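Alcohol dehydrogenase, zinc-containing (PDB 5YLN) binds zinc and probably catalyses the NAD+-dependent interconversion of alcohols with their aldehydes or ketones, as a member of the zinc-containing alcohol dehydrogenase family. Local coordinates at residues 38-43 with 63-68; 86-91 with 135-140; 124-129 with 349-354; 146-151 with 315-320; 156-161 with 295-300. All blocks are in the same frame, centred on the assembly; numbering follows the deposited sequence.

Interaction 1: residues 38-43 with 63-68; sequences KTTICG and GHEGIG. With ZN (zinc ion), chain E.
Two neighbouring chain segments lend one ligand each to the same zinc ion: Cys42 through SG at 2.5 Å and His64 through NE2 at 2.1 Å from the metal. A third zinc-binding atom comes from outside the two segments. Cys42 lies just after strand 33-39 and His64 just before strand 66-72. With SG anti to the backbone N (chi1 174°), the cysteine turns its sulfur to the metal, while its CB sits 3.8 Å from His64 NE2, oblique to the ring. Next to the metal, the Glu65 carboxylate lies between Thr40 and Cys42, with OE2 3.2 Å from Cys42 CB, while OE1 takes a salt bridge from Lys346. That lysine also donates to Ile41 O, so one ammonium group ties both segments to the residue just before strand 347-350. The arrangement belongs to the GroES-like catalytic domain of medium-chain dehydrogenases; here strand 33-39 leads into the zinc site and its antiparallel neighbour 66-72 leads out of it. Lys38 and Ile67 form a hydrogen-bonded pair: Ile67 N gives a bond of 3.1 Å to Lys38 O, in the carbonyl plane, and Lys38 N returns a longer one to Ile67 O. Where the strands separate, a water bridges them, accepting from Glu65 N at 3.0 Å and apparently donating to Thr40 O. The extended Lys38 chain leads away, its NZ meeting Glu147 and Asp146 of helix 146-151.

Interaction 2: residues 86-91 with 135-140; sequences VLISCV and NTLYHT
Strand pairing inside the GroES-like domain is the substance of this contact: strand 85-88 runs antiparallel to strand 137-139 at an angle of 151°, on one border of the mixed sheet. Leu87 and Tyr138 are the hydrogen-bonded pair, Leu87 N giving a bond of 2.7 Å to Tyr138 O and Tyr138 N one of 2.9 Å to Leu87 O. Ser89 N continues the series to Thr136 O at 3.2 Å, a nearly straight bond that reaches the last turn of helix 133-136. Ile88 and Leu137 share one face of the sheet and lie side by side, with Ile88 CG1 3.6 Å from Leu137 CD2; Val86 CG2 meets both leucine methyls, the two side chains crossing at a slant. The other face carries Leu87 and Tyr138. There the Leu87 CD2 methyl approaches Tyr138 CD2 obliquely, while Ser89 CB stands at the ring edge, and Thr302 of helix 302-310 touches both Leu87 and Tyr138. Thr140 sets its CG2 methyl 3.3 Å from Leu87 N, packing against the strand backbone. Past the strand, Ser89 OG is hydrogen-bonded to Thr299 OG1 and closes an ST turn by accepting from Val91 N at 3.1 Å.

Interaction 3: residues 124-129 with 349-354; sequences QAEYLR and IENDIS
Residues 124-129 and 349-354 draw together near Glu126 and Ser354, whose CA atoms are 6.3 Å apart, where a loop leading into strand 127-129 meets the turn that follows strand 347-350. The two segments exchange no main-chain bonds; side chains make the junction. Ser354 OG donates to Glu126 OE1 at 2.8 Å, using the anti lone pair of the carboxylate, the one turned away from OE2. Glu126 reaches the serine with its chain extended beyond CG (chi2 178°), and the CG2 methyl of Ile353 rests against the carboxylate carbon, 3.5 Å from Glu126 CD. Asn351 OD1 accepts from Ile353 N at 2.9 Å and from Ser354 N at 3.0 Å, forming an Asx turn and wider Asx motif, while ND2 donates to Ser354 OG at 2.7 Å, close to the amide plane. This amide stands at 76° to the Glu126 carboxylate and also donates to Ile36 O of strand 33-39, with which strands 127-129 and 347-350 both pair. Glu126 OE2 accepts from Lys6 N. Because Ser354 OG receives from an amide and donates to a carboxylate, the relay runs in one direction, from Asn351 to Glu126, and probably favours the ionised form of the glutamate.

Interaction 4: residues 146-151 with 315-320; sequences DEALVM and EPEKLV
Met151 and Val320 lie at the tightly packed end of a contact between helix 146-151, which follows the GroES-like sheet, and the short 3-10 turn 316-319, which connects helix 302-310 to strand 322-325. The methionine chain bends at chi2 (-59°) and again at chi3, curling along the turn instead of reaching straight out. This sets SD 3.8 Å from Leu319 CB and carries CE to the same distance from Val320 CG2. Met151 CG comes to 3.9 Å from Pro316 O. Leu319 also touches Leu185 and Leu189 of helix 182-191, which continues the apolar packing into the Rossmann-type domain. One helical turn earlier, Ala148 CB touches the proline ring at Pro316 CG, 3.7 Å away, and its small side chain lets the two backbones come close: the CA atoms of Ala148 and Glu317 are 4.3 Å apart. Towards the looser side the charged residues offer mainly their aliphatic parts. Glu147 CB meets Glu317 CB at 4.1 Å. The Glu147 side chain crosses that of Val320 at about a right angle and then bends away, so that OE1 pairs with Lys38 of the sheet. Glu317 is partly exposed at the margin. A bend at chi2 (-86°) turns its carboxylate to the Ala148 methyl, OE2 lying 3.5 Å from Ala148 CB.

Interaction 5: residues 156-161 with 295-300; sequences LPTGYE and GLVSTN
Glu161 points CG anti to its carbonyl carbon (chi1 -64°) and continues extended (chi2 170°), a shape that carries its carboxylate from helix 157-165 to the backbone of loop 295-300. There OE1 accepts hydrogen bonds from two consecutive backbone amides: Ser298 N at 2.9 Å, arriving nearly head-on to the C-O bond, and Thr299 N at 3.0 Å on the syn lone pair. One oxygen thus grips the chain at the point where Thr299 takes up a positive phi (71°). The other oxygen, OE2, is hydrogen-bonded to Thr301. Two amides and a hydroxyl around a buried carboxylate would probably stabilise its negative charge. Helix 157-165 follows helix 146-151, and the loop follows strand 291-293 at the edge of the parallel Rossmann-type sheet; with Thr158 about 6 Å from the zinc by its side chain, the position is consistent with the cleft between the domains. Val297 packs between Pro157, Thr158 and Glu161: CG2 lies 3.8 Å from Pro157 CB and 3.3 Å from Glu161 OE1, while CB faces Thr158 OG1 at 3.5 Å. That hydroxyl also bonds a Tris molecule, probably from the crystallisation liquor. Leu296 N is hydrogen-bonded to Asn289 of the second subunit.

Overall arrangement
Interactions 1, 2 and 3 all hold the mixed sheet of the GroES-like domain, while interactions 4 and 5 join helices 146-151 and 157-165 to loops around helix 302-310, on the way back from the Rossmann-type sheet. Interaction 3 alone is a surface contact, made by polar side chains; the others are buried. Strands 66-72 and 85-88 are neighbours, so interactions 1 and 2 extend one another, yet only interaction 1 adds a metal. Interaction 4 is the apolar one, linked to interaction 1 through charged side chains. Interaction 5 relies instead on a buried carboxylate and touches interaction 2; its centre lies about 15 Å from that of interaction 1, which it does not touch.

Interaction 1: residues 38-43 with 63-68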
# COMPACT_ATOMS: atom_id res chain seq x y z
N LYS A 38 33.63 9.70 11.89
CA LYS A 38 33.59 8.69 10.84
C LYS A 38 32.33 8.88 10.00
O LYS A 38 31.29 9.28 10.51
CB LYS A 38 33.62 7.27 11.40
CG LYS A 38 35.01 6.77 11.73
CD LYS A 38 34.95 5.49 12.56
CE LYS A 38 36.34 5.15 13.09
NZ LYS A 38 36.41 3.80 13.67
N THR A 39 32.43 8.59 8.71
CA THR A 39 31.31 8.76 7.80
C THR A 39 31.37 7.63 6.78
O THR A 39 32.21 6.73 6.86
CB THR A 39 31.35 10.15 7.15
OG1 THR A 39 30.12 10.40 6.48
CG2 THR A 39 32.53 10.29 6.13
N THR A 40 30.44 7.67 5.82
CA THR A 40 30.38 6.69 4.73
C THR A 40 29.77 7.36 3.48
O THR A 40 29.46 8.56 3.47
CB THR A 40 29.61 5.45 5.20
OG1 THR A 40 29.64 4.41 4.21
CG2 THR A 40 28.17 5.78 5.49
N ILE A 41 29.60 6.57 2.42
CA ILE A 41 28.97 7.00 1.17
C ILE A 41 27.70 6.17 0.98
O ILE A 41 27.68 4.96 1.24
CB ILE A 41 29.90 6.81 -0.05
CG1 ILE A 41 31.33 7.30 0.23
CG2 ILE A 41 29.35 7.52 -1.26
CD1 ILE A 41 32.32 6.79 -0.78
N CYS A 42 26.66 6.83 0.49
CA CYS A 42 25.40 6.20 0.13
C CYS A 42 25.27 6.17 -1.39
O CYS A 42 25.85 7.00 -2.09
CB CYS A 42 24.23 6.97 0.74
SG CYS A 42 22.63 6.38 0.22
N GLY A 43 24.52 5.20 -1.91
CA GLY A 43 24.26 5.18 -3.34
C GLY A 43 23.70 6.50 -3.85
O GLY A 43 24.04 6.94 -4.95
N GLY A 63 26.97 13.87 1.47
CA GLY A 63 26.94 12.90 2.54
C GLY A 63 25.88 13.17 3.60
O GLY A 63 25.64 14.31 3.99
N HIS A 64 25.24 12.11 4.06
CA HIS A 64 24.26 12.25 5.11
C HIS A 64 24.32 11.09 6.10
O HIS A 64 23.29 10.69 6.63
CB HIS A 64 22.84 12.36 4.52
CG HIS A 64 22.54 11.31 3.49
ND1 HIS A 64 22.88 11.46 2.17
CD2 HIS A 64 21.96 10.10 3.61
CE1 HIS A 64 22.51 10.38 1.50
NE2 HIS A 64 21.94 9.54 2.35
N GLU A 65 25.51 10.54 6.36
CA GLU A 65 25.70 9.47 7.34
C GLU A 65 26.94 9.77 8.17
O GLU A 65 27.96 10.20 7.61
CB GLU A 65 25.86 8.11 6.66
CG GLU A 65 24.70 7.73 5.70
CD GLU A 65 25.11 6.64 4.73
OE1 GLU A 65 25.04 5.45 5.10
OE2 GLU A 65 25.59 6.97 3.62
N GLY A 66 26.85 9.55 9.48
CA GLY A 66 28.06 9.72 10.30
C GLY A 66 27.86 9.69 11.81
O GLY A 66 26.73 9.77 12.31
N ILE A 67 28.99 9.55 12.52
CA ILE A 67 29.10 9.76 13.96
C ILE A 67 30.15 10.85 14.17
O ILE A 67 31.04 11.08 13.34
CB ILE A 67 29.52 8.49 14.73
CG1 ILE A 67 30.84 7.93 14.18
CG2 ILE A 67 28.43 7.44 14.71
CD1 ILE A 67 31.54 6.93 15.09
N GLY A 68 30.05 11.51 15.32
CA GLY A 68 31.02 12.52 15.66
C GLY A 68 30.96 12.94 17.12
O GLY A 68 30.39 12.24 17.96
ZN ZN E . 21.33 7.58 2.03
O HOH W 1 27.99 10.78 4.62

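Interaction 2: residues 86-91 with 135-140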
# COMPACT_ATOMS: atom_id res chain seq x y z
N VAL A 86 28.26 11.23 19.70
CA VAL A 86 26.87 11.04 19.27
C VAL A 86 26.76 10.56 17.82
O VAL A 86 27.67 10.75 17.00
CB VAL A 86 26.04 12.33 19.48
CG1 VAL A 86 25.89 12.65 20.98
CG2 VAL A 86 26.64 13.49 18.72
N LEU A 87 25.65 9.89 17.54
CA LEU A 87 25.24 9.52 16.20
C LEU A 87 24.36 10.61 15.60
O LEU A 87 23.53 11.21 16.29
CB LEU A 87 24.48 8.19 16.22
CG LEU A 87 23.58 7.89 15.01
CD1 LEU A 87 24.33 7.21 13.87
CD2 LEU A 87 22.35 7.09 15.43
N ILE A 88 24.54 10.86 14.31
CA ILE A 88 23.75 11.85 13.58
C ILE A 88 22.88 11.10 12.58
O ILE A 88 23.39 10.40 11.69
CB ILE A 88 24.62 12.90 12.87
CG1 ILE A 88 25.76 13.37 13.78
CG2 ILE A 88 23.75 14.08 12.44
CD1 ILE A 88 27.12 13.22 13.15
N SER A 89 21.56 11.26 12.73
CA SER A 89 20.62 10.69 11.78
C SER A 89 20.68 11.43 10.45
O SER A 89 20.99 12.62 10.38
CB SER A 89 19.19 10.76 12.37
OG SER A 89 18.22 10.54 11.37
N CYS A 90 20.37 10.71 9.36
CA CYS A 90 20.33 11.36 8.06
C CYS A 90 19.16 12.33 7.92
O CYS A 90 19.15 13.13 6.98
CB CYS A 90 20.27 10.30 6.94
SG CYS A 90 18.80 9.24 6.95
N VAL A 91 18.21 12.30 8.85
CA VAL A 91 16.99 13.09 8.78
C VAL A 91 16.95 14.06 9.95
O VAL A 91 17.16 13.65 11.10
CB VAL A 91 15.75 12.17 8.80
CG1 VAL A 91 14.50 12.97 9.16
CG2 VAL A 91 15.58 11.47 7.44
N ASN A 135 16.75 16.68 18.54
CA ASN A 135 15.96 15.65 17.88
C ASN A 135 16.68 14.96 16.73
O ASN A 135 16.12 14.04 16.13
CB ASN A 135 14.63 16.23 17.39
CG ASN A 135 13.85 16.90 18.49
OD1 ASN A 135 13.27 16.23 19.34
ND2 ASN A 135 13.83 18.21 18.50
N THR A 136 17.91 15.36 16.42
CA THR A 136 18.65 14.77 15.32
C THR A 136 19.85 13.95 15.78
O THR A 136 20.29 13.06 15.04
CB THR A 136 19.10 15.89 14.36
OG1 THR A 136 17.93 16.62 13.95
CG2 THR A 136 19.84 15.37 13.10
N LEU A 137 20.34 14.18 16.99
CA LEU A 137 21.49 13.47 17.54
C LEU A 137 21.04 12.39 18.52
O LEU A 137 20.00 12.51 19.17
CB LEU A 137 22.42 14.45 18.26
CG LEU A 137 22.99 15.61 17.44
CD1 LEU A 137 23.92 16.47 18.31
CD2 LEU A 137 23.74 15.06 16.25
N TYR A 138 21.84 11.34 18.62
CA TYR A 138 21.63 10.27 19.60
C TYR A 138 22.92 9.98 20.34
O TYR A 138 23.98 9.85 19.71
CB TYR A 138 21.12 9.00 18.93
CG TYR A 138 19.73 9.15 18.38
CD1 TYR A 138 18.62 8.91 19.18
CD2 TYR A 138 19.53 9.57 17.07
CE1 TYR A 138 17.35 9.06 18.68
CE2 TYR A 138 18.26 9.72 16.56
CZ TYR A 138 17.17 9.47 17.38
OH TYR A 138 15.90 9.62 16.89
N HIS A 139 22.83 9.88 21.66
CA HIS A 139 23.99 9.50 22.45
C HIS A 139 24.42 8.08 22.09
O HIS A 139 23.58 7.19 21.95
CB HIS A 139 23.66 9.60 23.94
CG HIS A 139 23.54 11.01 24.44
ND1 HIS A 139 24.63 11.83 24.59
CD2 HIS A 139 22.46 11.73 24.80
CE1 HIS A 139 24.23 13.01 25.04
NE2 HIS A 139 22.91 12.97 25.17
N THR A 140 25.73 7.87 21.92
CA THR A 140 26.00 6.51 21.44
C THR A 140 26.32 5.57 22.61
O THR A 140 27.05 5.94 23.54
CB THR A 140 27.17 6.50 20.46
OG1 THR A 140 28.32 7.11 21.06
CG2 THR A 140 26.80 7.25 19.18

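Interaction 3: residues 124-129 with 349-354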
# COMPACT_ATOMS: atom_id res chain seq x y z
N GLN A 124 30.32 14.66 4.74
CA GLN A 124 31.65 14.35 4.20
C GLN A 124 32.53 15.60 4.27
O GLN A 124 32.87 16.23 3.27
CB GLN A 124 31.55 13.82 2.78
CG GLN A 124 31.06 12.39 2.79
CD GLN A 124 30.47 11.93 1.48
OE1 GLN A 124 30.68 12.55 0.46
NE2 GLN A 124 29.72 10.83 1.52
N ALA A 125 32.87 15.94 5.52
CA ALA A 125 33.62 17.13 5.89
C ALA A 125 34.10 16.95 7.32
O ALA A 125 33.72 15.99 8.00
CB ALA A 125 32.77 18.39 5.76
N GLU A 126 34.89 17.93 7.79
CA GLU A 126 35.43 17.86 9.14
C GLU A 126 34.39 18.19 10.20
O GLU A 126 34.35 17.55 11.26
CB GLU A 126 36.61 18.81 9.30
CG GLU A 126 37.87 18.42 8.55
CD GLU A 126 38.98 19.47 8.74
OE1 GLU A 126 39.43 19.65 9.89
OE2 GLU A 126 39.38 20.12 7.74
N TYR A 127 33.58 19.22 9.96
CA TYR A 127 32.57 19.68 10.90
C TYR A 127 31.24 19.79 10.18
O TYR A 127 31.18 19.99 8.96
CB TYR A 127 32.94 21.03 11.54
CG TYR A 127 34.25 21.02 12.30
CD1 TYR A 127 35.47 21.31 11.67
CD2 TYR A 127 34.28 20.72 13.66
CE1 TYR A 127 36.67 21.30 12.38
CE2 TYR A 127 35.49 20.71 14.38
CZ TYR A 127 36.66 20.99 13.74
OH TYR A 127 37.82 20.96 14.48
N LEU A 128 30.17 19.69 10.96
CA LEU A 128 28.81 19.66 10.44
C LEU A 128 27.92 20.54 11.30
O LEU A 128 27.90 20.40 12.52
CB LEU A 128 28.29 18.21 10.43
CG LEU A 128 26.79 18.00 10.18
CD1 LEU A 128 26.47 18.28 8.71
CD2 LEU A 128 26.40 16.58 10.57
N ARG A 129 27.17 21.44 10.67
CA ARG A 129 26.08 22.10 11.36
C ARG A 129 24.89 21.16 11.40
O ARG A 129 24.45 20.66 10.35
CB ARG A 129 25.70 23.42 10.70
CG ARG A 129 24.31 23.87 11.14
CD ARG A 129 23.91 25.23 10.61
NE ARG A 129 22.58 25.55 11.13
CZ ARG A 129 21.46 25.46 10.42
NH1 ARG A 129 21.50 25.07 9.15
NH2 ARG A 129 20.29 25.74 11.00
N ILE A 349 34.80 6.02 6.33
CA ILE A 349 35.74 7.11 6.10
C ILE A 349 35.99 7.79 7.44
O ILE A 349 35.04 8.28 8.07
CB ILE A 349 35.20 8.11 5.07
CG1 ILE A 349 34.92 7.40 3.74
CG2 ILE A 349 36.22 9.22 4.86
CD1 ILE A 349 33.93 8.14 2.86
N GLU A 350 37.25 7.84 7.87
CA GLU A 350 37.63 8.34 9.18
C GLU A 350 38.32 9.69 9.06
O GLU A 350 39.20 9.87 8.23
CB GLU A 350 38.56 7.35 9.90
CG GLU A 350 38.74 7.69 11.36
CD GLU A 350 39.63 6.72 12.08
OE1 GLU A 350 40.19 5.81 11.42
OE2 GLU A 350 39.78 6.86 13.31
N ASN A 351 37.92 10.63 9.92
CA ASN A 351 38.44 12.00 9.90
C ASN A 351 39.86 12.00 10.45
O ASN A 351 40.08 12.05 11.67
CB ASN A 351 37.53 12.93 10.69
CG ASN A 351 38.00 14.39 10.65
OD1 ASN A 351 39.10 14.70 10.15
ND2 ASN A 351 37.19 15.28 11.19
N ASP A 352 40.84 11.96 9.55
CA ASP A 352 42.25 12.00 9.90
C ASP A 352 42.80 13.42 9.91
O ASP A 352 44.01 13.60 10.04
CB ASP A 352 43.07 11.14 8.93
CG ASP A 352 42.99 11.65 7.48
OD1 ASP A 352 41.92 12.19 7.11
OD2 ASP A 352 43.99 11.51 6.72
N ILE A 353 41.94 14.43 9.75
CA ILE A 353 42.38 15.81 9.57
C ILE A 353 42.18 16.64 10.83
O ILE A 353 43.08 17.38 11.23
CB ILE A 353 41.66 16.46 8.36
CG1 ILE A 353 41.97 15.69 7.07
CG2 ILE A 353 42.07 17.94 8.21
CD1 ILE A 353 41.20 16.16 5.84
N SER A 354 41.03 16.50 11.48
CA SER A 354 40.67 17.41 12.56
C SER A 354 41.41 17.08 13.85
O SER A 354 41.69 15.92 14.16
CB SER A 354 39.16 17.36 12.81
OG SER A 354 38.41 17.68 11.64

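Interaction 4: residues 146-151 with 315-320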
# COMPACT_ATOMS: atom_id res chain seq x y z
N ASP A 146 32.07 1.67 16.05
CA ASP A 146 31.85 2.83 15.19
C ASP A 146 31.25 2.42 13.85
O ASP A 146 30.34 3.09 13.35
CB ASP A 146 33.18 3.56 14.96
CG ASP A 146 33.65 4.35 16.19
OD1 ASP A 146 33.00 4.31 17.26
OD2 ASP A 146 34.70 5.03 16.07
N GLU A 147 31.71 1.31 13.28
CA GLU A 147 31.21 0.88 11.98
C GLU A 147 29.74 0.53 12.06
O GLU A 147 28.98 0.81 11.13
CB GLU A 147 32.02 -0.32 11.48
CG GLU A 147 33.47 0.01 11.10
CD GLU A 147 34.34 0.35 12.30
OE1 GLU A 147 35.00 1.41 12.27
OE2 GLU A 147 34.36 -0.44 13.27
N ALA A 148 29.31 -0.09 13.16
CA ALA A 148 27.90 -0.40 13.31
C ALA A 148 27.08 0.86 13.54
O ALA A 148 25.96 0.98 13.04
CB ALA A 148 27.69 -1.40 14.46
N LEU A 149 27.63 1.82 14.29
CA LEU A 149 26.87 3.04 14.55
C LEU A 149 26.66 3.87 13.29
O LEU A 149 25.59 4.46 13.11
CB LEU A 149 27.56 3.87 15.63
CG LEU A 149 27.51 3.22 17.02
CD1 LEU A 149 28.52 3.90 17.98
CD2 LEU A 149 26.06 3.25 17.59
N VAL A 150 27.67 3.96 12.42
CA VAL A 150 27.49 4.74 11.19
C VAL A 150 26.37 4.15 10.33
O VAL A 150 25.66 4.89 9.64
CB VAL A 150 28.82 4.83 10.41
CG1 VAL A 150 28.60 5.44 9.01
CG2 VAL A 150 29.81 5.67 11.18
N MET A 151 26.21 2.83 10.36
CA MET A 151 25.12 2.18 9.63
C MET A 151 23.75 2.57 10.15
O MET A 151 22.76 2.44 9.43
CB MET A 151 25.31 0.66 9.67
CG MET A 151 26.63 0.13 9.07
SD MET A 151 26.91 0.56 7.31
CE MET A 151 27.91 2.04 7.38
N GLU A 315 24.69 -8.14 13.70
CA GLU A 315 25.92 -7.35 13.72
C GLU A 315 26.03 -6.56 12.42
O GLU A 315 26.59 -7.04 11.43
CB GLU A 315 27.14 -8.25 13.95
CG GLU A 315 27.07 -9.65 13.31
CD GLU A 315 28.26 -10.54 13.71
OE1 GLU A 315 28.46 -10.74 14.93
OE2 GLU A 315 28.98 -11.03 12.81
N PRO A 316 25.49 -5.33 12.39
CA PRO A 316 25.53 -4.53 11.15
C PRO A 316 26.92 -4.12 10.71
O PRO A 316 27.08 -3.69 9.56
CB PRO A 316 24.68 -3.31 11.51
CG PRO A 316 24.77 -3.22 13.01
CD PRO A 316 24.82 -4.61 13.49
N GLU A 317 27.94 -4.24 11.56
CA GLU A 317 29.27 -3.85 11.14
C GLU A 317 29.76 -4.68 9.97
O GLU A 317 30.73 -4.27 9.32
CB GLU A 317 30.26 -3.92 12.30
CG GLU A 317 30.40 -5.28 12.97
CD GLU A 317 29.36 -5.54 14.07
OE1 GLU A 317 29.61 -6.44 14.90
OE2 GLU A 317 28.30 -4.86 14.12
N LYS A 318 29.12 -5.81 9.65
CA LYS A 318 29.56 -6.57 8.49
C LYS A 318 29.13 -5.94 7.16
O LYS A 318 29.54 -6.43 6.11
CB LYS A 318 29.10 -8.03 8.58
CG LYS A 318 27.62 -8.26 8.85
CD LYS A 318 27.34 -9.74 9.14
CE LYS A 318 26.02 -9.93 9.87
NZ LYS A 318 25.84 -11.31 10.43
N LEU A 319 28.33 -4.87 7.19
CA LEU A 319 28.10 -4.06 6.00
C LEU A 319 29.34 -3.27 5.58
O LEU A 319 29.37 -2.75 4.46
CB LEU A 319 26.94 -3.09 6.24
CG LEU A 319 25.58 -3.81 6.29
CD1 LEU A 319 24.50 -2.94 6.90
CD2 LEU A 319 25.15 -4.29 4.90
N VAL A 320 30.35 -3.16 6.43
CA VAL A 320 31.51 -2.32 6.15
C VAL A 320 32.66 -3.20 5.69
O VAL A 320 33.07 -4.12 6.40
CB VAL A 320 31.91 -1.46 7.36
CG1 VAL A 320 33.24 -0.73 7.07
CG2 VAL A 320 30.79 -0.47 7.68

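Interaction 5: residues 156-161 with 295-300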
# COMPACT_ATOMS: atom_id res chain seq x y z
N LEU A 156 20.39 1.14 7.69
CA LEU A 156 19.79 0.25 8.70
C LEU A 156 18.36 0.69 8.99
O LEU A 156 17.45 -0.11 8.78
CB LEU A 156 20.60 0.19 10.01
CG LEU A 156 21.59 -0.96 10.21
CD1 LEU A 156 22.11 -0.96 11.64
CD2 LEU A 156 21.00 -2.33 9.86
N PRO A 157 18.13 1.94 9.43
CA PRO A 157 16.74 2.38 9.58
C PRO A 157 16.00 2.41 8.26
O PRO A 157 14.77 2.25 8.25
CB PRO A 157 16.86 3.77 10.21
CG PRO A 157 18.24 4.25 9.92
CD PRO A 157 19.08 3.02 9.79
N THR A 158 16.71 2.60 7.13
CA THR A 158 16.04 2.56 5.83
C THR A 158 15.51 1.16 5.54
O THR A 158 14.30 0.98 5.32
CB THR A 158 17.00 3.03 4.70
OG1 THR A 158 17.29 4.42 4.88
CG2 THR A 158 16.31 2.89 3.32
N GLY A 159 16.38 0.16 5.59
CA GLY A 159 15.93 -1.22 5.43
C GLY A 159 14.83 -1.62 6.42
O GLY A 159 13.89 -2.34 6.06
N TYR A 160 14.95 -1.19 7.68
CA TYR A 160 14.00 -1.63 8.71
C TYR A 160 12.65 -0.95 8.54
O TYR A 160 11.63 -1.62 8.39
CB TYR A 160 14.57 -1.37 10.11
CG TYR A 160 13.73 -1.93 11.27
CD1 TYR A 160 13.36 -3.28 11.31
CD2 TYR A 160 13.34 -1.11 12.32
CE1 TYR A 160 12.59 -3.79 12.37
CE2 TYR A 160 12.58 -1.60 13.38
CZ TYR A 160 12.21 -2.94 13.40
OH TYR A 160 11.46 -3.42 14.44
N GLU A 161 12.62 0.39 8.55
CA GLU A 161 11.35 1.12 8.48
C GLU A 161 10.69 0.96 7.11
O GLU A 161 9.49 0.71 7.02
CB GLU A 161 11.57 2.60 8.78
CG GLU A 161 12.07 2.86 10.20
CD GLU A 161 12.51 4.31 10.44
OE1 GLU A 161 12.19 5.20 9.63
OE2 GLU A 161 13.19 4.54 11.47
N GLY A 295 8.36 4.96 0.80
CA GLY A 295 8.71 5.86 1.86
C GLY A 295 10.15 6.34 1.81
O GLY A 295 11.03 5.70 1.21
N LEU A 296 10.36 7.50 2.39
CA LEU A 296 11.66 8.00 2.81
C LEU A 296 11.82 7.67 4.29
O LEU A 296 10.90 7.92 5.09
CB LEU A 296 11.73 9.52 2.60
CG LEU A 296 12.90 10.30 3.19
CD1 LEU A 296 14.17 9.74 2.64
CD2 LEU A 296 12.76 11.77 2.82
N VAL A 297 12.98 7.13 4.66
CA VAL A 297 13.23 6.79 6.05
C VAL A 297 12.95 7.99 6.95
O VAL A 297 13.17 9.15 6.55
CB VAL A 297 14.67 6.28 6.24
CG1 VAL A 297 15.68 7.45 6.14
CG2 VAL A 297 14.82 5.57 7.59
N SER A 298 12.43 7.74 8.15
CA SER A 298 12.27 8.79 9.15
C SER A 298 13.32 8.75 10.25
O SER A 298 13.72 9.81 10.75
CB SER A 298 10.88 8.71 9.80
OG SER A 298 9.97 9.51 9.08
N THR A 299 13.79 7.55 10.59
CA THR A 299 14.68 7.22 11.71
C THR A 299 14.00 7.34 13.07
O THR A 299 14.68 7.37 14.11
CB THR A 299 16.01 8.01 11.69
OG1 THR A 299 15.81 9.38 12.06
CG2 THR A 299 16.64 7.98 10.31
N ASN A 300 12.66 7.31 13.12
CA ASN A 300 12.00 7.23 14.41
C ASN A 300 12.32 5.92 15.15
O ASN A 300 12.20 5.87 16.38
CB ASN A 300 10.49 7.40 14.24
CG ASN A 300 9.89 6.39 13.29
OD1 ASN A 300 10.39 6.19 12.18
ND2 ASN A 300 8.84 5.73 13.72